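Local coordinates for sugar ABC transporter substrate-binding protein (Treponema pallidum subsp. pallidum, PDB 5U2P) that probably binds a ligand, perhaps a sugar, in the periplasm and delivers it to an ABC transporter, although its true substrate is not established, at residues 254-257 / 261-264; 274-277 / 282-285; 58-63 / 318-323; 48-53 / 326-331. All coordinates share one frame; numbering follows the deposited sequence.

Interaction 1: 254-257 / 261-264; sequences IIHD and DRIA
Asp257 and Arg262 meet where helix 251-258 ends, and they touch through both backbone and side chain. Arg262 N donates to Asp257 O at 3.0 Å. The side chains also meet: Arg262 runs extended from CG to NE and brings NH1 to 3.7 Å from Asp257 OD1, a long salt bridge. With the planes of carboxylate and guanidinium 49° apart and only OD1 near NH1, this is a one-point approach and not a bidentate pair. A water modelled between them, weakly bonded to Arg262 NH1, sits implausibly close to Asp257 OD1, which leaves a water bridge uncertain. His256 adds a weak but nearly straight bond from ND1 to Asp257 OD1, 3.4 Å long. A chi1 of -177° turns the imidazole of His256 away from its own backbone N, and its edge then faces Arg262 NH1, 3.8 Å from His256 CE1.

Beneath this polar layer Ile263 CD1 packs on Asp257 CB at 3.8 Å and reaches Ile254 CD1 at 4.1 Å, the two isoleucines crossing at about a right angle.

What positions the pair is a Schellman motif: Asp261, with positive phi, is its C-prime residue, and its second bond runs from Asp261 N to Phe258 O. The turn is held from outside as well, since Asp261 OD1 forms a salt bridge with Arg280. Beyond it the chain enters strand 263-267; Ile263 at its start and Ile254 of the helix both rest on Ala181 of strand 178-181, while Ile255 packs against helix 270-279.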
loop_
_atom_site.group_PDB
_atom_site.type_symbol
_atom_site.label_atom_id
_atom_site.label_comp_id
_atom_site.label_asym_id
_atom_site.label_seq_id
_atom_site.Cartn_x
_atom_site.Cartn_y
_atom_site.Cartn_z
ATOM N N ILE A 254 -2.710 19.764 -4.397
ATOM C CA ILE A 254 -3.842 19.249 -3.640
ATOM C C ILE A 254 -3.802 19.762 -2.207
ATOM O O ILE A 254 -4.813 20.211 -1.682
ATOM C CB ILE A 254 -3.847 17.699 -3.630
ATOM C CG1 ILE A 254 -4.131 17.137 -5.020
ATOM C CG2 ILE A 254 -4.814 17.143 -2.580
ATOM C CD1 ILE A 254 -5.432 17.525 -5.607
ATOM N N ILE A 255 -2.640 19.682 -1.565
ATOM C CA ILE A 255 -2.507 20.158 -0.200
ATOM C C ILE A 255 -2.843 21.649 -0.109
ATOM O O ILE A 255 -3.577 22.095 0.797
ATOM C CB ILE A 255 -1.082 19.897 0.342
ATOM C CG1 ILE A 255 -0.814 18.393 0.434
ATOM C CG2 ILE A 255 -0.909 20.548 1.709
ATOM C CD1 ILE A 255 0.644 18.033 0.598
ATOM N N HIS A 256 -2.298 22.418 -1.044
ATOM C CA HIS A 256 -2.530 23.850 -1.087
ATOM C C HIS A 256 -4.013 24.159 -1.164
ATOM O O HIS A 256 -4.531 24.975 -0.384
ATOM C CB HIS A 256 -1.812 24.465 -2.275
ATOM C CG HIS A 256 -1.933 25.944 -2.348
ATOM N ND1 HIS A 256 -3.027 26.573 -2.894
ATOM C CD2 HIS A 256 -1.085 26.925 -1.962
ATOM C CE1 HIS A 256 -2.853 27.881 -2.818
ATOM N NE2 HIS A 256 -1.671 28.116 -2.286
ATOM N N ASP A 257 -4.711 23.479 -2.075
ATOM C CA ASP A 257 -6.131 23.735 -2.262
ATOM C C ASP A 257 -6.997 23.146 -1.135
ATOM O O ASP A 257 -7.989 23.765 -0.724
ATOM C CB ASP A 257 -6.591 23.197 -3.625
ATOM C CG ASP A 257 -5.988 23.959 -4.803
ATOM O OD1 ASP A 257 -5.540 25.110 -4.614
ATOM O OD2 ASP A 257 -5.971 23.398 -5.929
ATOM N N ASP A 261 -9.912 25.075 1.758
ATOM C CA ASP A 261 -11.327 24.718 1.633
ATOM C C ASP A 261 -11.798 24.757 0.174
ATOM O O ASP A 261 -12.956 25.081 -0.107
ATOM C CB ASP A 261 -12.222 25.649 2.489
ATOM C CG ASP A 261 -12.028 25.476 3.993
ATOM O OD1 ASP A 261 -11.303 24.574 4.453
ATOM O OD2 ASP A 261 -12.648 26.257 4.737
ATOM N N ARG A 262 -10.910 24.419 -0.760
ATOM C CA ARG A 262 -11.265 24.420 -2.185
ATOM C C ARG A 262 -11.538 23.013 -2.722
ATOM O O ARG A 262 -11.876 22.852 -3.906
ATOM C CB ARG A 262 -10.156 25.079 -2.999
ATOM C CG ARG A 262 -10.009 26.535 -2.743
ATOM C CD ARG A 262 -8.750 27.058 -3.361
ATOM N NE ARG A 262 -8.555 28.442 -2.966
ATOM C CZ ARG A 262 -7.469 29.160 -3.226
ATOM N NH1 ARG A 262 -6.449 28.628 -3.884
ATOM N NH2 ARG A 262 -7.405 30.408 -2.794
ATOM N N ILE A 263 -11.396 22.009 -1.852
ATOM C CA ILE A 263 -11.671 20.602 -2.177
ATOM C C ILE A 263 -12.497 19.898 -1.092
ATOM O O ILE A 263 -12.089 19.828 0.070
ATOM C CB ILE A 263 -10.375 19.784 -2.325
ATOM C CG1 ILE A 263 -9.445 20.410 -3.348
ATOM C CG2 ILE A 263 -10.703 18.301 -2.681
ATOM C CD1 ILE A 263 -8.086 19.723 -3.397
ATOM N N ALA A 264 -13.621 19.322 -1.486
ATOM C CA ALA A 264 -14.497 18.638 -0.538
ATOM C C ALA A 264 -13.956 17.270 -0.180
ATOM O O ALA A 264 -13.935 16.888 0.995
ATOM C CB ALA A 264 -15.897 18.507 -1.115
HETATM O O HOH W 1 -6.218 26.940 -6.032
#

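Interaction 2: 274-277 / 282-285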
loop_
_atom_site.group_PDB
_atom_site.type_symbol
_atom_site.label_atom_id
_atom_site.label_comp_id
_atom_site.label_asym_id
_atom_site.label_seq_id
_atom_site.Cartn_x
_atom_site.Cartn_y
_atom_site.Cartn_z
ATOM N N ASP A 274 -2.072 12.916 5.661
ATOM C CA ASP A 274 -1.113 13.299 6.714
ATOM C C ASP A 274 -0.458 14.658 6.425
ATOM O O ASP A 274 -0.285 15.511 7.329
ATOM C CB ASP A 274 -0.019 12.238 6.860
ATOM C CG ASP A 274 -0.454 11.032 7.687
ATOM O OD1 ASP A 274 -1.525 11.076 8.324
ATOM O OD2 ASP A 274 0.308 10.038 7.713
ATOM N N ALA A 275 -0.104 14.860 5.165
ATOM C CA ALA A 275 0.550 16.072 4.706
ATOM C C ALA A 275 -0.392 17.256 4.799
ATOM O O ALA A 275 0.028 18.386 5.103
ATOM C CB ALA A 275 1.043 15.906 3.302
ATOM N N ILE A 276 -1.672 17.005 4.536
ATOM C CA ILE A 276 -2.682 18.063 4.652
ATOM C C ILE A 276 -2.779 18.532 6.102
ATOM O O ILE A 276 -2.805 19.734 6.394
ATOM C CB ILE A 276 -4.045 17.568 4.145
ATOM C CG1 ILE A 276 -3.985 17.472 2.622
ATOM C CG2 ILE A 276 -5.192 18.477 4.569
ATOM C CD1 ILE A 276 -5.140 16.764 1.994
ATOM N N ILE A 277 -2.846 17.573 7.007
ATOM C CA ILE A 277 -2.930 17.888 8.425
ATOM C C ILE A 277 -1.680 18.578 8.914
ATOM O O ILE A 277 -1.763 19.471 9.762
ATOM C CB ILE A 277 -3.196 16.614 9.249
ATOM C CG1 ILE A 277 -4.558 16.034 8.856
ATOM C CG2 ILE A 277 -3.173 16.933 10.739
ATOM C CD1 ILE A 277 -4.806 14.624 9.363
ATOM N N GLY A 282 -5.331 22.195 12.374
ATOM C CA GLY A 282 -6.677 22.271 12.895
ATOM C C GLY A 282 -7.743 21.826 11.923
ATOM O O GLY A 282 -8.927 21.956 12.217
ATOM N N ILE A 283 -7.355 21.308 10.760
ATOM C CA ILE A 283 -8.364 20.935 9.792
ATOM C C ILE A 283 -9.115 19.695 10.285
ATOM O O ILE A 283 -8.551 18.830 10.942
ATOM C CB ILE A 283 -7.749 20.696 8.390
ATOM C CG1 ILE A 283 -8.845 20.695 7.322
ATOM C CG2 ILE A 283 -6.925 19.441 8.368
ATOM C CD1 ILE A 283 -8.309 20.844 5.916
ATOM N N ASN A 284 -10.408 19.675 9.995
ATOM C CA ASN A 284 -11.301 18.614 10.427
ATOM C C ASN A 284 -11.512 17.612 9.288
ATOM O O ASN A 284 -12.363 17.807 8.441
ATOM C CB ASN A 284 -12.637 19.206 10.875
ATOM C CG ASN A 284 -13.455 18.231 11.682
ATOM O OD1 ASN A 284 -12.935 17.223 12.167
ATOM N ND2 ASN A 284 -14.742 18.522 11.835
ATOM N N LEU A 285 -10.672 16.594 9.281
ATOM C CA LEU A 285 -10.607 15.642 8.184
ATOM C C LEU A 285 -11.259 14.337 8.586
ATOM O O LEU A 285 -11.008 13.823 9.671
ATOM C CB LEU A 285 -9.144 15.406 7.797
ATOM C CG LEU A 285 -8.798 15.007 6.369
ATOM C CD1 LEU A 285 -9.143 16.135 5.444
ATOM C CD2 LEU A 285 -7.314 14.675 6.256
#
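Ile276 and Ile277 of helix 270-279 face Ile283 and Leu285 of the chain that returns from it, and the contact is wholly aliphatic, with no hydrogen bond between the segments. The backbones come nearest at Ile277 and Ile283, whose CA atoms are 6.4 Å apart, a separation filled by methyl and methylene groups.

Two of the three pairings involve Ile283, which uses its two branches on different partners. Its CD1 methyl meets Ile276 CG2 at 4.1 Å, the side chains meeting at a slant, and its CG2 methyl lies 4.2 Å from Ile277 CG1, there at about a right angle. The first torsion makes this division possible: chi1 of -164° sends the long CG1 branch away from the backbone N and leaves CG2 between that nitrogen and the carbonyl carbon.

The third pairing joins Ile277 to Leu285. One methyl of the leucine, CD2, rests against the outer part of the isoleucine, 4.0 Å from Ile277 CD1 and equally close to Ile277 CG1, so it lies alongside the last bond of that chain.

Phe258 of helix 251-258 touches Ile276, Ile283 and Leu285, adding an aromatic ring to the layer from the neighbouring helix; Asn284 points its CB away, and its backbone is bonded to Lys146.

The contact packs helix 270-279 against the loop that leads from it into strand 285-288. With only carbon-to-carbon contacts, the join relies on shape and on the removal of apolar surface from water, and carries no directional bond.

Interaction 3: 58-63 / 318-323; sequences EGIAVT and VATACR
Ile60 against Thr320 and Arg323 is a small, partly buried contact between the turn leading into strand 61-67 and the first turns of helix 318-329, at the far edge of the five-stranded sheet. Its apolar part rests on one methyl. Ile60 CD1 approaches Thr320 CG2 at 4.3 Å and Arg323 NH1 at 4.2 Å, the latter from an oblique direction. Ile60 CG1 lies anti to its own carbonyl carbon (chi1 -59°) and the chain then runs on extended, which carries CD1 out toward the helix.

Strand 61-67 is an outermost strand of the sheet. Strand 33-39, helix 45-58 and strand 61-67 follow one another in the chain, with the two strands parallel and adjacent: a beta-alpha-beta unit of the kind found in the lobes of periplasmic solute-binding proteins. Gly59, with positive phi, is where the chain leaves the helix and turns toward that strand. Ile60 and Thr320 also both pack on Leu34 of strand 33-39, so the three side chains share one hydrophobic patch, and the backbone of Ala61 is bonded to Val32 and Leu34.

The polar part of the contact passes through water. A water donates to Glu58 O at 2.7 Å and accepts from Arg323 NH2 at 3.0 Å, lying in the plane of the guanidinium at its edge. Arg323 is bent at chi3 (64°), turning its head back toward Glu58. The carboxylate of Glu58 lies near as well, with OE1 5.2 Å from Arg323 NH2; at that separation opposite charges may attract, but their charged atoms do not meet.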
loop_
_atom_site.group_PDB
_atom_site.type_symbol
_atom_site.label_atom_id
_atom_site.label_comp_id
_atom_site.label_asym_id
_atom_site.label_seq_id
_atom_site.Cartn_x
_atom_site.Cartn_y
_atom_site.Cartn_z
ATOM N N GLU A 58 19.452 -10.505 25.566
ATOM C CA GLU A 58 19.169 -11.856 25.102
ATOM C C GLU A 58 20.435 -12.652 24.820
ATOM O O GLU A 58 20.362 -13.838 24.452
ATOM C CB GLU A 58 18.272 -11.806 23.855
ATOM C CG GLU A 58 16.953 -11.062 24.099
ATOM C CD GLU A 58 16.090 -11.715 25.167
ATOM O OE1 GLU A 58 16.078 -12.951 25.247
ATOM O OE2 GLU A 58 15.405 -11.005 25.924
ATOM N N GLY A 59 21.578 -11.996 24.973
ATOM C CA GLY A 59 22.873 -12.622 24.776
ATOM C C GLY A 59 23.072 -13.065 23.344
ATOM O O GLY A 59 23.673 -14.105 23.076
ATOM N N ILE A 60 22.549 -12.283 22.412
ATOM C CA ILE A 60 22.760 -12.571 20.991
ATOM C C ILE A 60 23.625 -11.447 20.422
ATOM O O ILE A 60 23.156 -10.325 20.240
ATOM C CB ILE A 60 21.450 -12.703 20.206
ATOM C CG1 ILE A 60 20.583 -13.826 20.804
ATOM C CG2 ILE A 60 21.758 -13.005 18.748
ATOM C CD1 ILE A 60 19.226 -13.984 20.168
ATOM N N ALA A 61 24.896 -11.750 20.188
ATOM C CA ALA A 61 25.800 -10.796 19.555
ATOM C C ALA A 61 25.460 -10.658 18.070
ATOM O O ALA A 61 25.707 -11.572 17.288
ATOM C CB ALA A 61 27.236 -11.234 19.730
ATOM N N VAL A 62 24.878 -9.523 17.697
ATOM C CA VAL A 62 24.514 -9.258 16.313
ATOM C C VAL A 62 25.617 -8.487 15.598
ATOM O O VAL A 62 26.087 -7.468 16.095
ATOM C CB VAL A 62 23.209 -8.445 16.219
ATOM C CG1 VAL A 62 22.818 -8.240 14.775
ATOM C CG2 VAL A 62 22.084 -9.136 16.994
ATOM N N THR A 63 26.021 -8.986 14.433
ATOM C CA THR A 63 26.911 -8.255 13.541
ATOM C C THR A 63 26.140 -7.858 12.287
ATOM O O THR A 63 25.542 -8.704 11.621
ATOM C CB THR A 63 28.153 -9.080 13.173
ATOM O OG1 THR A 63 27.756 -10.319 12.583
ATOM C CG2 THR A 63 28.967 -9.373 14.420
ATOM N N VAL A 318 19.551 -21.159 12.220
ATOM C CA VAL A 318 18.141 -20.855 11.960
ATOM C C VAL A 318 17.345 -20.721 13.262
ATOM O O VAL A 318 16.532 -19.819 13.382
ATOM C CB VAL A 318 17.488 -21.920 11.062
ATOM C CG1 VAL A 318 15.962 -21.803 11.067
ATOM C CG2 VAL A 318 18.013 -21.793 9.631
ATOM N N ALA A 319 17.566 -21.612 14.228
ATOM C CA ALA A 319 16.827 -21.519 15.507
ATOM C C ALA A 319 17.086 -20.189 16.196
ATOM O O ALA A 319 16.175 -19.540 16.702
ATOM C CB ALA A 319 17.203 -22.671 16.456
ATOM N N THR A 320 18.349 -19.794 16.243
ATOM C CA THR A 320 18.723 -18.570 16.908
ATOM C C THR A 320 18.073 -17.388 16.204
ATOM O O THR A 320 17.570 -16.471 16.862
ATOM C CB THR A 320 20.253 -18.413 16.938
ATOM O OG1 THR A 320 20.821 -19.564 17.572
ATOM C CG2 THR A 320 20.664 -17.164 17.687
ATOM N N ALA A 321 18.067 -17.429 14.872
ATOM C CA ALA A 321 17.421 -16.385 14.074
ATOM C C ALA A 321 15.942 -16.300 14.376
ATOM O O ALA A 321 15.383 -15.211 14.476
ATOM C CB ALA A 321 17.614 -16.640 12.582
ATOM N N CYS A 322 15.294 -17.453 14.485
ATOM C CA CYS A 322 13.869 -17.448 14.738
ATOM C C CYS A 322 13.587 -16.957 16.167
ATOM O O CYS A 322 12.576 -16.282 16.385
ATOM C CB CYS A 322 13.281 -18.822 14.529
ATOM S SG CYS A 322 13.190 -19.335 12.791
ATOM N N ARG A 323 14.459 -17.312 17.112
ATOM C CA ARG A 323 14.322 -16.825 18.490
ATOM C C ARG A 323 14.431 -15.302 18.488
ATOM O O ARG A 323 13.657 -14.616 19.152
ATOM C CB ARG A 323 15.380 -17.440 19.420
ATOM C CG ARG A 323 15.137 -18.930 19.703
ATOM C CD ARG A 323 16.278 -19.605 20.480
ATOM N NE ARG A 323 16.410 -19.005 21.815
ATOM C CZ ARG A 323 17.389 -18.197 22.216
ATOM N NH1 ARG A 323 18.418 -17.908 21.426
ATOM N NH2 ARG A 323 17.359 -17.693 23.454
HETATM O O HOH W 2 19.993 -16.321 23.527
#

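Interaction 4: 48-53 / 326-331; sequences QNVFTK and SVLASA
Leu328 presents its two methyls to helix 45-58 in two directions, one to Phe51 and one to Val50. Leu328 and Phe51 cross at about a right angle, and CD1 of the leucine comes to the ring's edge, near its plane, 4.2 Å from Phe51 CE1. The methyl therefore meets the rim of the aromatic group and not its pi face. Phe51 points its CB away from the other helix, but with chi1 -64° the ring extends so that its CE1 edge comes up to the leucine.

Leu328 CD2 turns instead to Val50 CG1, the two side chains meeting at a slant; the modelled carbons are closer than is physically plausible, so the detail of that meeting is doubtful. The CA atoms of Val50 and Leu328 are 7.4 Å apart, the nearest approach of the backbones.

Both helices carry side-chain bonds to their own backbone. Thr52 OG1 donates to Gln48 O at 2.9 Å from above the carbonyl plane, 42° out of it, and Thr52 N uses the same oxygen. Near the end of helix 318-329, Ser330 OG donates to Val327 O at 2.7 Å in the carbonyl plane; the same oxygen also accepts from Ser330 N. Ser330 is at the same time the N-cap of helix 331-337.

This is helix-to-helix packing in the alpha/beta lobe, between helix 45-58, the crossover helix of a beta-alpha-beta unit, and the C-terminal end of helix 318-329. Tyr333 of helix 331-337 touches Leu328 and Phe337 touches Val50, while Phe51 rests on Val62 and Val64 of strand 61-67.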
loop_
_atom_site.group_PDB
_atom_site.type_symbol
_atom_site.label_atom_id
_atom_site.label_comp_id
_atom_site.label_asym_id
_atom_site.label_seq_id
_atom_site.Cartn_x
_atom_site.Cartn_y
_atom_site.Cartn_z
ATOM N N GLN A 48 19.220 -0.180 15.085
ATOM C CA GLN A 48 20.468 -0.262 15.838
ATOM C C GLN A 48 20.193 -0.544 17.292
ATOM O O GLN A 48 20.808 -1.420 17.887
ATOM C CB GLN A 48 21.264 1.037 15.710
ATOM C CG GLN A 48 21.933 1.217 14.363
ATOM C CD GLN A 48 22.487 2.617 14.188
ATOM O OE1 GLN A 48 23.034 3.196 15.126
ATOM N NE2 GLN A 48 22.334 3.175 12.991
ATOM N N ASN A 49 19.256 0.207 17.856
ATOM C CA ASN A 49 18.948 0.093 19.266
ATOM C C ASN A 49 18.249 -1.222 19.537
ATOM O O ASN A 49 18.416 -1.811 20.604
ATOM C CB ASN A 49 18.098 1.278 19.724
ATOM C CG ASN A 49 18.864 2.597 19.660
ATOM O OD1 ASN A 49 20.092 2.613 19.723
ATOM N ND2 ASN A 49 18.141 3.703 19.525
ATOM N N VAL A 50 17.465 -1.682 18.558
ATOM C CA VAL A 50 16.843 -2.988 18.627
ATOM C C VAL A 50 17.908 -4.076 18.771
ATOM O O VAL A 50 17.819 -4.940 19.645
ATOM C CB VAL A 50 15.968 -3.263 17.361
ATOM C CG1 VAL A 50 15.873 -4.713 17.086
ATOM C CG2 VAL A 50 14.588 -2.664 17.533
ATOM N N PHE A 51 18.919 -4.037 17.912
ATOM C CA PHE A 51 19.964 -5.054 17.948
ATOM C C PHE A 51 20.840 -4.881 19.192
ATOM O O PHE A 51 21.386 -5.853 19.715
ATOM C CB PHE A 51 20.814 -5.006 16.676
ATOM C CG PHE A 51 20.055 -5.337 15.411
ATOM C CD1 PHE A 51 18.941 -6.163 15.437
ATOM C CD2 PHE A 51 20.460 -4.817 14.194
ATOM C CE1 PHE A 51 18.245 -6.459 14.276
ATOM C CE2 PHE A 51 19.767 -5.110 13.037
ATOM C CZ PHE A 51 18.659 -5.933 13.079
ATOM N N THR A 52 20.967 -3.648 19.687
ATOM C CA THR A 52 21.743 -3.414 20.897
ATOM C C THR A 52 21.051 -4.049 22.096
ATOM O O THR A 52 21.710 -4.663 22.937
ATOM C CB THR A 52 21.961 -1.904 21.170
ATOM O OG1 THR A 52 22.677 -1.320 20.078
ATOM C CG2 THR A 52 22.768 -1.692 22.449
ATOM N N LYS A 53 19.729 -3.884 22.177
ATOM C CA LYS A 53 18.923 -4.521 23.221
ATOM C C LYS A 53 19.015 -6.024 23.146
ATOM O O LYS A 53 19.042 -6.716 24.160
ATOM C CB LYS A 53 17.450 -4.121 23.104
ATOM C CG LYS A 53 17.089 -2.791 23.724
ATOM C CD LYS A 53 15.598 -2.502 23.575
ATOM C CE LYS A 53 14.747 -3.438 24.422
ATOM N NZ LYS A 53 13.297 -3.119 24.316
ATOM N N SER A 326 11.318 -13.573 17.130
ATOM C CA SER A 326 10.259 -13.644 18.129
ATOM C C SER A 326 10.406 -12.544 19.185
ATOM O O SER A 326 9.411 -11.901 19.560
ATOM C CB SER A 326 10.250 -15.030 18.781
ATOM O OG SER A 326 9.331 -15.071 19.851
ATOM N N VAL A 327 11.629 -12.310 19.661
ATOM C CA VAL A 327 11.870 -11.202 20.594
ATOM C C VAL A 327 11.586 -9.852 19.909
ATOM O O VAL A 327 10.939 -8.965 20.483
ATOM C CB VAL A 327 13.317 -11.202 21.155
ATOM C CG1 VAL A 327 13.577 -9.962 22.025
ATOM C CG2 VAL A 327 13.577 -12.447 21.982
ATOM N N LEU A 328 12.062 -9.691 18.685
ATOM C CA LEU A 328 11.834 -8.441 17.955
ATOM C C LEU A 328 10.343 -8.175 17.752
ATOM O O LEU A 328 9.905 -7.030 17.730
ATOM C CB LEU A 328 12.548 -8.468 16.604
ATOM C CG LEU A 328 14.081 -8.511 16.602
ATOM C CD1 LEU A 328 14.653 -8.351 15.194
ATOM C CD2 LEU A 328 14.627 -7.475 17.489
ATOM N N ALA A 329 9.559 -9.238 17.628
ATOM C CA ALA A 329 8.125 -9.108 17.404
ATOM C C ALA A 329 7.354 -8.719 18.673
ATOM O O ALA A 329 6.197 -8.293 18.588
ATOM C CB ALA A 329 7.579 -10.425 16.848
ATOM N N SER A 330 7.992 -8.873 19.820
ATOM C CA SER A 330 7.351 -8.658 21.129
ATOM C C SER A 330 6.942 -7.201 21.281
ATOM O O SER A 330 7.553 -6.316 20.687
ATOM C CB SER A 330 8.281 -9.077 22.278
ATOM O OG SER A 330 9.323 -8.146 22.528
ATOM N N ALA A 331 5.904 -6.950 22.072
ATOM C CA ALA A 331 5.363 -5.596 22.202
ATOM C C ALA A 331 6.420 -4.624 22.734
ATOM O O ALA A 331 6.479 -3.465 22.312
ATOM C CB ALA A 331 4.146 -5.607 23.108
#

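The four contacts form two touching pairs, far apart. Interactions 1 and 2, with centres 11 Å apart, meet where Ile255 packs on Ala275 and Ile276; interactions 3 and 4 share helix 318-329 and touch through Val62 on Phe51 and Glu58 on Val327. The nearest atoms of interactions 2 and 4 are about 21 Å apart, and interactions 1 and 3 lie on opposite sides of the chain's centre. Each pair combines a buried apolar contact, wholly aliphatic in interaction 2 and part aromatic in 4, with a partly buried one using an arginine: beside an aspartate in interaction 1, through water to a backbone carbonyl in 3. Interactions 1 and 2 close short local turns, whereas 3 and 4 join segments over 250 residues apart.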